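Long-range contacts in putative sugar ABC transport system, substrate-binding protein (Bordetella parapertussis, PDB 5IX8), which probably binds a sugar or related carbohydrate as the solute-binding component of an ABC import system: residues E8-R13 against A265-E270; Q61-Q66 against S86-V91; P90-L95 against V109-I114; G140-V145 against M196-A201; Q190-L195 against A219-R224. All coordinates share one frame; numbering follows the deposited sequence.

Interactions 1, 2 and 3 belong to the lobe built on the parallel sheet that contains strand 17-22, interactions 4 and 5 to the lobe built on the sheet that contains strand 142-145. Interactions 2 and 3 lie about 9 Å apart between centres and share helix 89-97; 4 and 5 lie about 11 Å apart, share helix 184-197 and alternate along the chain. The centres of 2 and 3 lie about 37 to 41 Å from those of 4 and 5. Interaction 1 spans all the others in sequence, because the chain crosses to the second lobe and returns with helix 254-270. Such two-lobed proteins usually bind their solute in the cleft between lobes, probably here too.

Interaction 1: E8-R13 against A265-E270; sequences EPIVAR and AIREHE
Two consecutive backbone amides, those of R13 and Q14, converge on OE2 of E270. R13 N donates to E270 OE2 at 2.8 Å, through the oxygen's syn lone pair, on the side of the second carboxylate oxygen. Beyond CG the glutamate is extended, which carries its carboxylate from helix 254-270 across to the N-terminal segment. A second short bond ties the other end of 8-13: R267 NH2 donates to E8 O at 2.7 Å, with the acceptor somewhat out of the guanidinium plane. I10 covers one face of that guanidinium, its CD1 sitting 4.0 Å above the plane and over the centre, while I10 CG1 comes within 3.7 Å of R267 NH1. This placement follows from a chi1 of 60°, which sets CG1 between the backbone N and the carbonyl carbon. The contact joins the loop ahead of strand 17-22 to helix 254-270, 252 residues further on, which follows strand 246-250 of the second lobe and yet packs on the first, where E268 forms a salt bridge with K101. Q263, one turn back on the helix, accepts through OE1 from both R267 NH1 and I10 N and so holds the two partners together. Between the polar ends I266 wedges in: its CG2 touches A12 CA and I10 CD1, each at 3.9 Å, and its CD1 lies against I10 O.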
# COMPACT_ATOMS: atom_id res chain seq x y z
N GLU A 8 16.27 -16.03 3.68
CA GLU A 8 15.97 -17.30 4.35
C GLU A 8 15.30 -17.01 5.70
O GLU A 8 15.67 -16.06 6.38
CB GLU A 8 17.29 -18.06 4.55
CG GLU A 8 17.55 -18.62 5.89
CD GLU A 8 18.88 -19.38 6.01
OE1 GLU A 8 19.91 -18.97 5.38
OE2 GLU A 8 18.90 -20.37 6.76
N PRO A 9 14.26 -17.75 6.09
CA PRO A 9 13.64 -17.48 7.41
C PRO A 9 14.55 -17.94 8.54
O PRO A 9 15.07 -19.06 8.52
CB PRO A 9 12.35 -18.30 7.38
CG PRO A 9 12.62 -19.39 6.44
CD PRO A 9 13.65 -18.91 5.42
N ILE A 10 14.70 -17.10 9.57
CA ILE A 10 15.38 -17.53 10.77
C ILE A 10 14.49 -17.25 11.97
O ILE A 10 13.37 -16.73 11.85
CB ILE A 10 16.76 -16.87 10.94
CG1 ILE A 10 16.64 -15.35 11.01
CG2 ILE A 10 17.76 -17.38 9.82
CD1 ILE A 10 17.96 -14.72 11.45
N VAL A 11 15.00 -17.60 13.15
CA VAL A 11 14.25 -17.53 14.40
C VAL A 11 15.01 -16.67 15.39
O VAL A 11 16.24 -16.81 15.52
CB VAL A 11 14.07 -18.95 14.96
CG1 VAL A 11 13.31 -18.89 16.27
CG2 VAL A 11 13.36 -19.81 13.92
N ALA A 12 14.29 -15.79 16.08
CA ALA A 12 14.91 -14.93 17.08
C ALA A 12 15.40 -15.78 18.24
O ALA A 12 14.70 -16.71 18.68
CB ALA A 12 13.92 -13.88 17.59
N ARG A 13 16.61 -15.50 18.69
CA ARG A 13 17.12 -16.05 19.92
C ARG A 13 17.02 -15.06 21.07
O ARG A 13 16.69 -15.44 22.18
CB ARG A 13 18.57 -16.54 19.73
CG ARG A 13 18.71 -17.71 18.71
CD ARG A 13 17.75 -18.87 19.05
NE ARG A 13 18.10 -20.11 18.35
CZ ARG A 13 17.87 -20.32 17.04
NH1 ARG A 13 17.34 -19.35 16.30
NH2 ARG A 13 18.19 -21.48 16.48
N ALA A 265 13.71 -7.43 11.02
CA ALA A 265 13.85 -6.98 12.41
C ALA A 265 14.73 -7.94 13.22
O ALA A 265 15.55 -7.49 14.05
CB ALA A 265 12.48 -6.82 13.08
N ILE A 266 14.57 -9.26 13.02
CA ILE A 266 15.40 -10.20 13.79
C ILE A 266 16.86 -9.97 13.49
O ILE A 266 17.71 -9.96 14.39
CB ILE A 266 15.01 -11.66 13.48
CG1 ILE A 266 13.60 -11.97 13.96
CG2 ILE A 266 15.99 -12.62 14.15
CD1 ILE A 266 13.03 -13.26 13.35
N ARG A 267 17.18 -9.79 12.20
CA ARG A 267 18.56 -9.57 11.80
C ARG A 267 19.08 -8.27 12.37
O ARG A 267 20.21 -8.22 12.90
CB ARG A 267 18.65 -9.59 10.27
CG ARG A 267 18.50 -11.04 9.78
CD ARG A 267 18.28 -11.03 8.28
NE ARG A 267 18.41 -12.40 7.76
CZ ARG A 267 17.43 -13.29 7.76
NH1 ARG A 267 16.20 -12.96 8.20
NH2 ARG A 267 17.69 -14.48 7.28
N GLU A 268 18.30 -7.19 12.27
CA GLU A 268 18.76 -5.91 12.82
C GLU A 268 19.02 -6.04 14.31
O GLU A 268 20.07 -5.61 14.81
CB GLU A 268 17.71 -4.83 12.55
CG GLU A 268 18.27 -3.41 12.40
CD GLU A 268 18.56 -2.72 13.73
OE1 GLU A 268 17.95 -3.08 14.76
OE2 GLU A 268 19.42 -1.79 13.73
N HIS A 269 18.11 -6.71 15.01
CA HIS A 269 18.18 -6.82 16.46
C HIS A 269 19.40 -7.61 16.91
O HIS A 269 20.01 -7.29 17.95
CB HIS A 269 16.90 -7.49 16.96
CG HIS A 269 16.69 -7.35 18.43
ND1 HIS A 269 16.39 -8.43 19.23
CD2 HIS A 269 16.69 -6.26 19.24
CE1 HIS A 269 16.21 -8.01 20.48
NE2 HIS A 269 16.41 -6.71 20.51
N GLU A 270 19.77 -8.66 16.17
CA GLU A 270 20.86 -9.54 16.58
C GLU A 270 22.16 -9.25 15.85
O GLU A 270 23.12 -10.02 15.98
CB GLU A 270 20.43 -11.00 16.39
CG GLU A 270 19.17 -11.31 17.22
CD GLU A 270 18.82 -12.79 17.35
OE1 GLU A 270 19.63 -13.63 16.92
OE2 GLU A 270 17.72 -13.08 17.91

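Interaction 2: Q61-Q66 against S86-V91; sequences QQQFAQ and SGYDPV
In the alternating alpha/beta fold of the first lobe, F64 of helix 60-73 and Y88, in the turn leading into helix 89-97, form an edge-to-face (T-shaped) aromatic pair. The ring centroids are 5.0 Å apart and the planes stand at 79°. F64 supplies the edge: its CE1 lies over the tyrosine face, offset toward the rim, and approaches Y88 CD2 to 3.6 Å. The phenyl ring is also hemmed in at its far end, where F64 CZ comes to 3.1 Å from G87 O, and near its base, where F64 CD1 meets V91 CG1 obliquely at 4.0 Å. G87 has a positive phi of 108°, a conformation suited to glycine, and its carbonyl is turned toward the phenyl group. Q63, one residue before the phenylalanine, reaches Y88 from another direction. Its chain, extended beyond CG, crosses the tyrosine at about a right angle with CB at the ring edge, and Q63 OE1 ends 2.6 Å from Y88 OH. Both of these oxygens accept from A83 N, while Q63 NE2 donates to S81 O and T21 OG1, which fixes the rotation of the buried amide. The pair thus sits where two adjacent helices meet above strand 77-80: Q63 and Y88 both rest on L80, and V91 continues the helix-to-helix seam onto L67 and Q68.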
# COMPACT_ATOMS: atom_id res chain seq x y z
N GLN A 61 -2.92 12.14 15.65
CA GLN A 61 -2.79 12.15 17.11
C GLN A 61 -3.06 10.78 17.71
O GLN A 61 -2.38 10.36 18.66
CB GLN A 61 -3.73 13.20 17.70
CG GLN A 61 -3.27 14.65 17.43
CD GLN A 61 -1.93 14.97 18.10
OE1 GLN A 61 -1.63 14.47 19.20
NE2 GLN A 61 -1.11 15.78 17.45
N GLN A 62 -4.04 10.05 17.15
CA GLN A 62 -4.31 8.69 17.60
C GLN A 62 -3.06 7.82 17.49
O GLN A 62 -2.75 7.05 18.40
CB GLN A 62 -5.45 8.08 16.78
CG GLN A 62 -6.83 8.68 17.07
CD GLN A 62 -7.16 9.97 16.28
OE1 GLN A 62 -6.28 10.67 15.76
NE2 GLN A 62 -8.45 10.28 16.20
N GLN A 63 -2.33 7.96 16.38
CA GLN A 63 -1.13 7.14 16.21
C GLN A 63 0.01 7.61 17.10
O GLN A 63 0.78 6.79 17.58
CB GLN A 63 -0.69 7.13 14.75
CG GLN A 63 -1.44 6.15 13.95
CD GLN A 63 -0.82 5.91 12.60
OE1 GLN A 63 -0.42 6.84 11.89
NE2 GLN A 63 -0.75 4.65 12.23
N PHE A 64 0.15 8.93 17.30
CA PHE A 64 1.19 9.39 18.22
C PHE A 64 1.00 8.75 19.59
O PHE A 64 1.96 8.32 20.24
CB PHE A 64 1.15 10.91 18.39
CG PHE A 64 1.54 11.70 17.16
CD1 PHE A 64 2.08 11.12 16.04
CD2 PHE A 64 1.30 13.07 17.16
CE1 PHE A 64 2.44 11.89 14.94
CE2 PHE A 64 1.63 13.86 16.07
CZ PHE A 64 2.21 13.27 14.96
N ALA A 65 -0.25 8.71 20.06
CA ALA A 65 -0.53 8.14 21.37
C ALA A 65 -0.21 6.66 21.39
O ALA A 65 0.30 6.13 22.39
CB ALA A 65 -1.98 8.39 21.76
N GLN A 66 -0.50 5.97 20.28
CA GLN A 66 -0.20 4.54 20.21
C GLN A 66 1.30 4.29 20.25
O GLN A 66 1.76 3.37 20.93
CB GLN A 66 -0.81 3.94 18.94
CG GLN A 66 -2.34 3.85 19.05
CD GLN A 66 -3.02 3.76 17.72
OE1 GLN A 66 -2.35 3.76 16.67
NE2 GLN A 66 -4.36 3.69 17.74
N SER A 86 3.51 13.54 6.81
CA SER A 86 4.34 14.42 7.63
C SER A 86 3.85 14.48 9.07
O SER A 86 2.67 14.24 9.37
CB SER A 86 4.39 15.83 7.03
OG SER A 86 5.03 15.81 5.75
N GLY A 87 4.78 14.81 9.95
CA GLY A 87 4.50 15.06 11.35
C GLY A 87 4.96 13.99 12.33
O GLY A 87 4.77 14.16 13.54
N TYR A 88 5.54 12.88 11.86
CA TYR A 88 5.95 11.78 12.72
C TYR A 88 7.41 11.85 13.14
O TYR A 88 7.83 11.04 13.96
CB TYR A 88 5.69 10.43 12.03
CG TYR A 88 4.21 10.12 11.95
CD1 TYR A 88 3.40 10.75 11.01
CD2 TYR A 88 3.62 9.21 12.82
CE1 TYR A 88 2.07 10.48 10.92
CE2 TYR A 88 2.24 8.93 12.74
CZ TYR A 88 1.49 9.59 11.80
OH TYR A 88 0.15 9.34 11.70
N ASP A 89 8.20 12.77 12.59
CA ASP A 89 9.61 12.74 12.97
C ASP A 89 9.79 12.95 14.48
O ASP A 89 10.61 12.22 15.07
CB ASP A 89 10.42 13.75 12.15
CG ASP A 89 11.92 13.56 12.29
OD1 ASP A 89 12.43 12.53 11.83
OD2 ASP A 89 12.59 14.46 12.84
N PRO A 90 9.09 13.86 15.16
CA PRO A 90 9.32 13.99 16.62
C PRO A 90 9.04 12.72 17.39
O PRO A 90 9.81 12.39 18.31
CB PRO A 90 8.36 15.12 17.04
CG PRO A 90 8.20 15.93 15.79
CD PRO A 90 8.19 14.92 14.66
N VAL A 91 7.98 12.00 17.07
CA VAL A 91 7.68 10.80 17.84
C VAL A 91 8.65 9.68 17.49
O VAL A 91 9.04 8.90 18.36
CB VAL A 91 6.21 10.35 17.69
CG1 VAL A 91 5.88 9.87 16.29
CG2 VAL A 91 5.90 9.28 18.70

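Interaction 3: P90-L95 against V109-I114; sequences PVVADL and VNSDKI
V92 meets the loop 109-114 with every atom of its side chain from CB outward. Its CB lies 3.9 Å from S111 OG. CG1, set anti to the backbone N by a chi1 of 173°, presses on the backbone of the loop, 3.6 Å from K113 O, and also touches K113 CB at 3.8 Å. The other branch, CG2, turns toward the interior and meets I114 CD1 at 4.1 Å, the two side chains crossing at about a right angle. I114 continues inward onto T102 and S104 of strand 101-105, and V92 itself touches T102, so the valine fills the angle between its helix, the loop and the sheet. Strands 101-105 and 116-119 are neighbours in the parallel sheet of the first lobe, and the connection between them contains no helix; it runs instead as this loop alongside helix 89-97. S111 to I114 form a type I beta turn within it. S111 also makes an ST turn, its OG accepting from K113 N at 3.3 Å with an angle of 156° at the hydrogen, and the same hydroxyl is hydrogen-bonded to D89 OD1, just ahead of P90. The lysine lies over the next residue of the helix, with K113 CD packed 3.5 Å from A93 CB. Its chain is extended as far as CE and then bends at chi4 (62°), which swings NZ back between two acids: it forms a salt bridge with D89 OD2 and a longer one within the loop, K113 NZ to D112 OD1 at 3.6 Å.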
# COMPACT_ATOMS: atom_id res chain seq x y z
N PRO A 90 9.09 13.86 15.16
CA PRO A 90 9.32 13.99 16.62
C PRO A 90 9.04 12.72 17.39
O PRO A 90 9.81 12.39 18.31
CB PRO A 90 8.36 15.12 17.04
CG PRO A 90 8.20 15.93 15.79
CD PRO A 90 8.19 14.92 14.66
N VAL A 91 7.98 12.00 17.07
CA VAL A 91 7.68 10.80 17.84
C VAL A 91 8.65 9.68 17.49
O VAL A 91 9.04 8.90 18.36
CB VAL A 91 6.21 10.35 17.69
CG1 VAL A 91 5.88 9.87 16.29
CG2 VAL A 91 5.90 9.28 18.70
N VAL A 92 9.06 9.58 16.22
CA VAL A 92 10.08 8.58 15.87
C VAL A 92 11.37 8.88 16.61
O VAL A 92 12.03 7.98 17.15
CB VAL A 92 10.29 8.53 14.35
CG1 VAL A 92 11.47 7.61 13.97
CG2 VAL A 92 9.02 8.05 13.62
N ALA A 93 11.74 10.16 16.67
CA ALA A 93 12.96 10.54 17.37
C ALA A 93 12.86 10.24 18.85
O ALA A 93 13.83 9.79 19.47
CB ALA A 93 13.20 12.03 17.14
N ASP A 94 11.68 10.47 19.44
CA ASP A 94 11.47 10.20 20.85
C ASP A 94 11.55 8.70 21.16
O ASP A 94 12.16 8.29 22.16
CB ASP A 94 10.11 10.74 21.26
CG ASP A 94 9.79 10.48 22.72
OD1 ASP A 94 10.67 10.71 23.58
OD2 ASP A 94 8.66 10.07 23.01
N LEU A 95 10.95 7.87 20.31
CA LEU A 95 11.09 6.43 20.50
C LEU A 95 12.55 6.02 20.41
O LEU A 95 13.03 5.23 21.23
CB LEU A 95 10.24 5.68 19.49
CG LEU A 95 8.85 5.33 20.02
CD1 LEU A 95 8.10 6.49 20.62
CD2 LEU A 95 8.05 4.71 18.85
N VAL A 109 6.90 7.25 4.96
CA VAL A 109 6.67 8.26 5.99
C VAL A 109 7.81 9.28 5.94
O VAL A 109 8.97 8.95 5.62
CB VAL A 109 6.51 7.60 7.39
CG1 VAL A 109 7.76 6.86 7.81
CG2 VAL A 109 6.08 8.60 8.44
N ASN A 110 7.48 10.53 6.25
CA ASN A 110 8.42 11.64 6.12
C ASN A 110 9.26 11.79 7.40
O ASN A 110 9.12 12.74 8.17
CB ASN A 110 7.66 12.92 5.82
CG ASN A 110 8.53 14.01 5.30
OD1 ASN A 110 9.67 13.77 4.87
ND2 ASN A 110 8.02 15.23 5.35
N SER A 111 10.15 10.83 7.61
CA SER A 111 11.07 10.92 8.74
C SER A 111 12.36 10.20 8.39
O SER A 111 12.33 8.99 8.11
CB SER A 111 10.47 10.31 10.01
OG SER A 111 11.44 10.20 11.02
N ASP A 112 13.49 10.91 8.42
CA ASP A 112 14.76 10.24 8.15
C ASP A 112 15.34 9.55 9.37
O ASP A 112 16.50 9.09 9.30
CB ASP A 112 15.78 11.23 7.56
CG ASP A 112 16.13 12.37 8.50
OD1 ASP A 112 15.84 12.31 9.70
OD2 ASP A 112 16.73 13.35 8.02
N LYS A 113 14.57 9.46 10.46
CA LYS A 113 14.98 8.74 11.66
C LYS A 113 14.40 7.32 11.73
O LYS A 113 14.69 6.59 12.67
CB LYS A 113 14.61 9.55 12.90
CG LYS A 113 15.43 10.84 12.99
CD LYS A 113 14.97 11.73 14.12
CE LYS A 113 15.66 13.12 14.10
NZ LYS A 113 15.36 13.92 12.85
N ILE A 114 13.57 6.94 10.75
CA ILE A 114 13.15 5.55 10.57
C ILE A 114 14.37 4.67 10.39
O ILE A 114 15.34 5.05 9.71
CB ILE A 114 12.23 5.48 9.34
CG1 ILE A 114 10.92 6.24 9.58
CG2 ILE A 114 11.98 4.03 8.87
CD1 ILE A 114 9.93 5.54 10.56

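Interaction 4: G140-V145 against M196-A201; sequences GKQVIV and MRTPDA
With CG anti to its carbonyl carbon (chi1 -66°) and the chain extended beyond (chi2 -178°), Q142 stretches its amide over the turn that contains T198 and D200; the side chain of I144, with chi1 at -73°, passes on toward T198 and A201. In the alpha/beta fold of the second lobe, strand 142-145 lies beside the parallel strand 201-205, and the segment 196-201 carries the chain from helix 184-197 into that strand. It does so through a type I beta turn from T198 to A201, in which A201 N donates to T198 O. The isoleucine and the alanine pack tightly, I144 CD1 lying 3.5 Å from A201 CB, closer than carbon atoms usually approach. I144 and T198 run alongside one another in opposite senses, with I144 CG1 3.9 Å from T198 CB. The threonine hydroxyl is turned back to the helix, where OG1 is bonded to L194 O, and its methyl is left to face the glutamine: T198 CG2 is 3.5 Å from Q142 OE1. Flanking the turn, the Q142 amide also lies across D200 CB. Between the backbones, A201 CA makes a CH...O contact of 3.4 Å with Q142 O. Two waters bridge the rest. One donates to Q142 OE1 at 2.8 Å and accepts from D200 N at 2.9 Å; the other accepts from Q142 N at 2.9 Å and donates to D200 O at 2.7 Å.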
# COMPACT_ATOMS: atom_id res chain seq x y z
N GLY A 140 -4.91 8.64 -27.70
CA GLY A 140 -5.99 9.49 -28.14
C GLY A 140 -7.25 9.47 -27.28
O GLY A 140 -8.16 10.27 -27.53
N LYS A 141 -7.32 8.62 -26.26
CA LYS A 141 -8.56 8.45 -25.51
C LYS A 141 -8.46 9.14 -24.16
O LYS A 141 -7.37 9.30 -23.61
CB LYS A 141 -8.89 6.98 -25.32
CG LYS A 141 -8.91 6.20 -26.63
CD LYS A 141 -9.34 4.75 -26.45
CE LYS A 141 -9.54 4.11 -27.84
NZ LYS A 141 -9.92 2.68 -27.78
N GLN A 142 -9.62 9.53 -23.63
CA GLN A 142 -9.69 10.31 -22.40
C GLN A 142 -9.76 9.43 -21.17
O GLN A 142 -10.49 8.43 -21.13
CB GLN A 142 -10.87 11.27 -22.43
CG GLN A 142 -10.72 12.33 -23.48
CD GLN A 142 -11.88 13.31 -23.48
OE1 GLN A 142 -12.52 13.53 -22.46
NE2 GLN A 142 -12.14 13.91 -24.64
N VAL A 143 -9.02 9.84 -20.14
CA VAL A 143 -8.85 9.10 -18.90
C VAL A 143 -9.23 10.03 -17.74
O VAL A 143 -8.60 11.08 -17.56
CB VAL A 143 -7.39 8.62 -18.73
CG1 VAL A 143 -7.23 7.83 -17.41
CG2 VAL A 143 -6.94 7.78 -19.97
N ILE A 144 -10.24 9.64 -16.97
CA ILE A 144 -10.55 10.33 -15.72
C ILE A 144 -9.54 9.93 -14.66
O ILE A 144 -9.29 8.73 -14.46
CB ILE A 144 -11.97 9.97 -15.25
CG1 ILE A 144 -13.02 10.66 -16.13
CG2 ILE A 144 -12.14 10.33 -13.76
CD1 ILE A 144 -14.41 9.96 -16.11
N VAL A 145 -8.98 10.92 -13.96
CA VAL A 145 -8.03 10.68 -12.88
C VAL A 145 -8.70 11.00 -11.54
O VAL A 145 -9.13 12.14 -11.32
CB VAL A 145 -6.74 11.49 -13.05
CG1 VAL A 145 -5.82 11.28 -11.84
CG2 VAL A 145 -6.01 11.12 -14.39
N MSE A 196 -19.83 12.62 -15.35
CA MSE A 196 -20.75 13.61 -15.90
C MSE A 196 -19.96 14.72 -16.61
O MSE A 196 -20.35 15.21 -17.68
CB MSE A 196 -21.65 14.20 -14.80
CG MSE A 196 -22.71 15.16 -15.34
SE MSE A 196 -23.88 15.67 -13.93
CE MSE A 196 -23.77 14.00 -12.93
N ARG A 197 -18.86 15.14 -16.00
CA ARG A 197 -18.07 16.25 -16.53
C ARG A 197 -17.16 15.83 -17.68
O ARG A 197 -16.63 16.71 -18.39
CB ARG A 197 -17.21 16.84 -15.41
CG ARG A 197 -18.09 17.54 -14.35
CD ARG A 197 -17.34 17.72 -12.99
NE ARG A 197 -16.13 18.52 -13.19
CZ ARG A 197 -15.11 18.57 -12.35
NH1 ARG A 197 -14.06 19.28 -12.67
NH2 ARG A 197 -15.13 17.90 -11.19
N THR A 198 -16.95 14.53 -17.87
CA THR A 198 -16.02 14.02 -18.89
C THR A 198 -16.76 12.98 -19.72
O THR A 198 -16.47 11.78 -19.67
CB THR A 198 -14.77 13.45 -18.23
OG1 THR A 198 -14.46 14.20 -17.04
CG2 THR A 198 -13.59 13.51 -19.16
N PRO A 199 -17.75 13.41 -20.50
CA PRO A 199 -18.62 12.43 -21.18
C PRO A 199 -17.88 11.52 -22.15
O PRO A 199 -18.39 10.44 -22.47
CB PRO A 199 -19.62 13.33 -21.93
CG PRO A 199 -18.90 14.66 -22.04
CD PRO A 199 -18.11 14.80 -20.80
N ASP A 200 -16.71 11.92 -22.63
CA ASP A 200 -16.01 11.10 -23.60
C ASP A 200 -14.95 10.20 -22.97
O ASP A 200 -14.28 9.45 -23.68
CB ASP A 200 -15.37 11.99 -24.69
CG ASP A 200 -16.41 12.76 -25.50
OD1 ASP A 200 -17.57 12.30 -25.61
OD2 ASP A 200 -16.08 13.84 -26.02
N ALA A 201 -14.80 10.23 -21.64
CA ALA A 201 -13.80 9.37 -21.02
C ALA A 201 -14.09 7.88 -21.24
O ALA A 201 -15.24 7.44 -21.19
CB ALA A 201 -13.74 9.64 -19.51
O HOH W 1 -15.18 14.29 -22.15
O HOH W 2 -12.09 8.91 -25.11

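Interaction 5: Q190-L195 against A219-R224; sequences QTQDLL and ARQANR. With SO4 (sulfate ion), chain D.
The guanidinium of R224 has L195 on one face and at its edge: L195 CD2 lies 3.6 Å above the plane, over its centre, while L195 O is in the plane and accepts from R224 NH1 at 2.8 Å. At the acceptor the geometry is less regular: NH1 stands 43° out of the carbonyl plane, not on a lone pair. Bends at chi2 and chi3 fold the arginine back over the leucine, and NH2 donates to T198 O and A201 O beyond the helix. The planes of the Q192 and Q221 amides are nearly parallel, 17° apart, with the donor tilted out of the Q221 carbonyl plane. Q192 is modelled in two conformers, and the bond made by one, Q192 NE2 to Q221 OE1 at 2.7 Å, is doubtful. Facing away, R220 holds a sulfate, probably from the crystallisation liquor, through a nearly straight bond from R220 NE to sulfate O2 of 2.7 Å; R245 NH2 also hydrogen-bonds to this ion. R224 follows a Schellman motif that ends helix 209-221: N223 takes positive phi, R224 N bonds back to A219 O at 3.0 Å and N223 N to R220 O. L195 CD1 fits against the same helix end, 4.3 Å from A222 CB. Helices 184-197 and 209-221 are thus joined side by side, and L195, which also touches A218 and I144, connects both to strand 142-145.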
# COMPACT_ATOMS: atom_id res chain seq x y z
N GLN A 190 -16.82 10.97 -6.34
CA GLN A 190 -15.89 11.66 -7.24
C GLN A 190 -16.02 11.13 -8.66
O GLN A 190 -15.93 11.92 -9.62
CB GLN A 190 -14.46 11.52 -6.75
CG GLN A 190 -14.23 12.29 -5.44
CD GLN A 190 -12.81 12.21 -4.98
OE1 GLN A 190 -11.83 12.21 -5.78
NE2 GLN A 190 -12.65 12.17 -3.65
N THR A 191 -16.22 9.82 -8.83
CA THR A 191 -16.28 9.30 -10.19
C THR A 191 -17.60 9.65 -10.83
O THR A 191 -17.67 9.95 -12.03
CB THR A 191 -16.05 7.78 -10.19
OG1 THR A 191 -14.81 7.50 -9.53
CG2 THR A 191 -15.97 7.26 -11.64
N GLN A 192 -18.67 9.66 -10.04
CA GLN A 192 -19.96 10.07 -10.60
C GLN A 192 -19.89 11.50 -11.14
O GLN A 192 -20.37 11.80 -12.24
CB GLN A 192 -21.04 9.94 -9.52
CG GLN A 192 -22.42 10.27 -9.99
CD GLN A 192 -23.44 9.57 -9.14
OE1 GLN A 192 -23.69 9.96 -8.00
NE2 GLN A 192 -24.00 8.48 -9.66
N ASP A 193 -19.27 12.39 -10.37
CA ASP A 193 -19.10 13.77 -10.79
C ASP A 193 -18.21 13.85 -12.04
O ASP A 193 -18.56 14.53 -13.02
CB ASP A 193 -18.49 14.51 -9.61
CG ASP A 193 -18.23 15.94 -9.89
OD1 ASP A 193 -19.20 16.71 -9.93
OD2 ASP A 193 -17.04 16.30 -10.02
N LEU A 194 -17.07 13.14 -12.04
CA LEU A 194 -16.17 13.27 -13.18
C LEU A 194 -16.70 12.57 -14.43
O LEU A 194 -16.42 13.06 -15.54
CB LEU A 194 -14.76 12.76 -12.83
CG LEU A 194 -14.05 13.78 -11.93
CD1 LEU A 194 -12.94 13.09 -11.08
CD2 LEU A 194 -13.50 14.96 -12.76
N LEU A 195 -17.51 11.50 -14.30
CA LEU A 195 -18.12 10.91 -15.51
C LEU A 195 -19.07 11.90 -16.16
O LEU A 195 -19.13 11.99 -17.40
CB LEU A 195 -18.87 9.61 -15.17
CG LEU A 195 -18.02 8.38 -14.87
CD1 LEU A 195 -18.89 7.35 -14.20
CD2 LEU A 195 -17.39 7.86 -16.16
N ALA A 219 -19.66 3.89 -12.51
CA ALA A 219 -19.76 3.52 -13.92
C ALA A 219 -20.99 2.66 -14.16
O ALA A 219 -21.70 2.85 -15.15
CB ALA A 219 -18.48 2.77 -14.35
N ARG A 220 -21.28 1.74 -13.22
CA ARG A 220 -22.46 0.89 -13.38
C ARG A 220 -23.73 1.74 -13.34
O ARG A 220 -24.65 1.55 -14.15
CB ARG A 220 -22.48 -0.19 -12.28
CG ARG A 220 -21.48 -1.34 -12.50
CD ARG A 220 -21.40 -2.33 -11.31
NE ARG A 220 -20.43 -3.40 -11.58
CZ ARG A 220 -20.03 -4.32 -10.69
NH1 ARG A 220 -20.49 -4.31 -9.44
NH2 ARG A 220 -19.16 -5.26 -11.05
N GLN A 221 -23.81 2.67 -12.39
CA GLN A 221 -25.01 3.48 -12.27
C GLN A 221 -25.20 4.36 -13.50
O GLN A 221 -26.34 4.53 -13.97
CB GLN A 221 -24.97 4.32 -10.98
CG GLN A 221 -26.13 5.33 -10.87
CD GLN A 221 -26.42 5.82 -9.42
OE1 GLN A 221 -26.13 6.94 -9.08
NE2 GLN A 221 -27.05 4.98 -8.61
N ALA A 222 -24.11 4.89 -14.06
CA ALA A 222 -24.20 5.78 -15.22
C ALA A 222 -24.28 5.04 -16.54
O ALA A 222 -24.31 5.69 -17.59
CB ALA A 222 -22.99 6.73 -15.26
N ASN A 223 -24.27 3.71 -16.53
CA ASN A 223 -24.23 2.91 -17.75
C ASN A 223 -23.09 3.32 -18.67
O ASN A 223 -23.25 3.40 -19.90
CB ASN A 223 -25.57 2.98 -18.49
CG ASN A 223 -26.69 2.36 -17.69
OD1 ASN A 223 -27.79 2.93 -17.56
ND2 ASN A 223 -26.42 1.19 -17.11
N ARG A 224 -21.93 3.61 -18.09
CA ARG A 224 -20.75 4.03 -18.84
C ARG A 224 -19.77 2.87 -18.92
O ARG A 224 -19.29 2.39 -17.87
CB ARG A 224 -20.08 5.24 -18.19
CG ARG A 224 -20.83 6.56 -18.42
CD ARG A 224 -20.52 7.17 -19.81
NE ARG A 224 -19.12 7.57 -19.95
CZ ARG A 224 -18.63 8.73 -19.49
NH1 ARG A 224 -19.46 9.59 -18.84
NH2 ARG A 224 -17.34 9.02 -19.67
S SO4 D . -20.20 -4.63 -15.02
O1 SO4 D . -19.34 -5.63 -15.62
O2 SO4 D . -19.42 -3.82 -14.08
O3 SO4 D . -20.75 -3.77 -16.07
O4 SO4 D . -21.28 -5.32 -14.32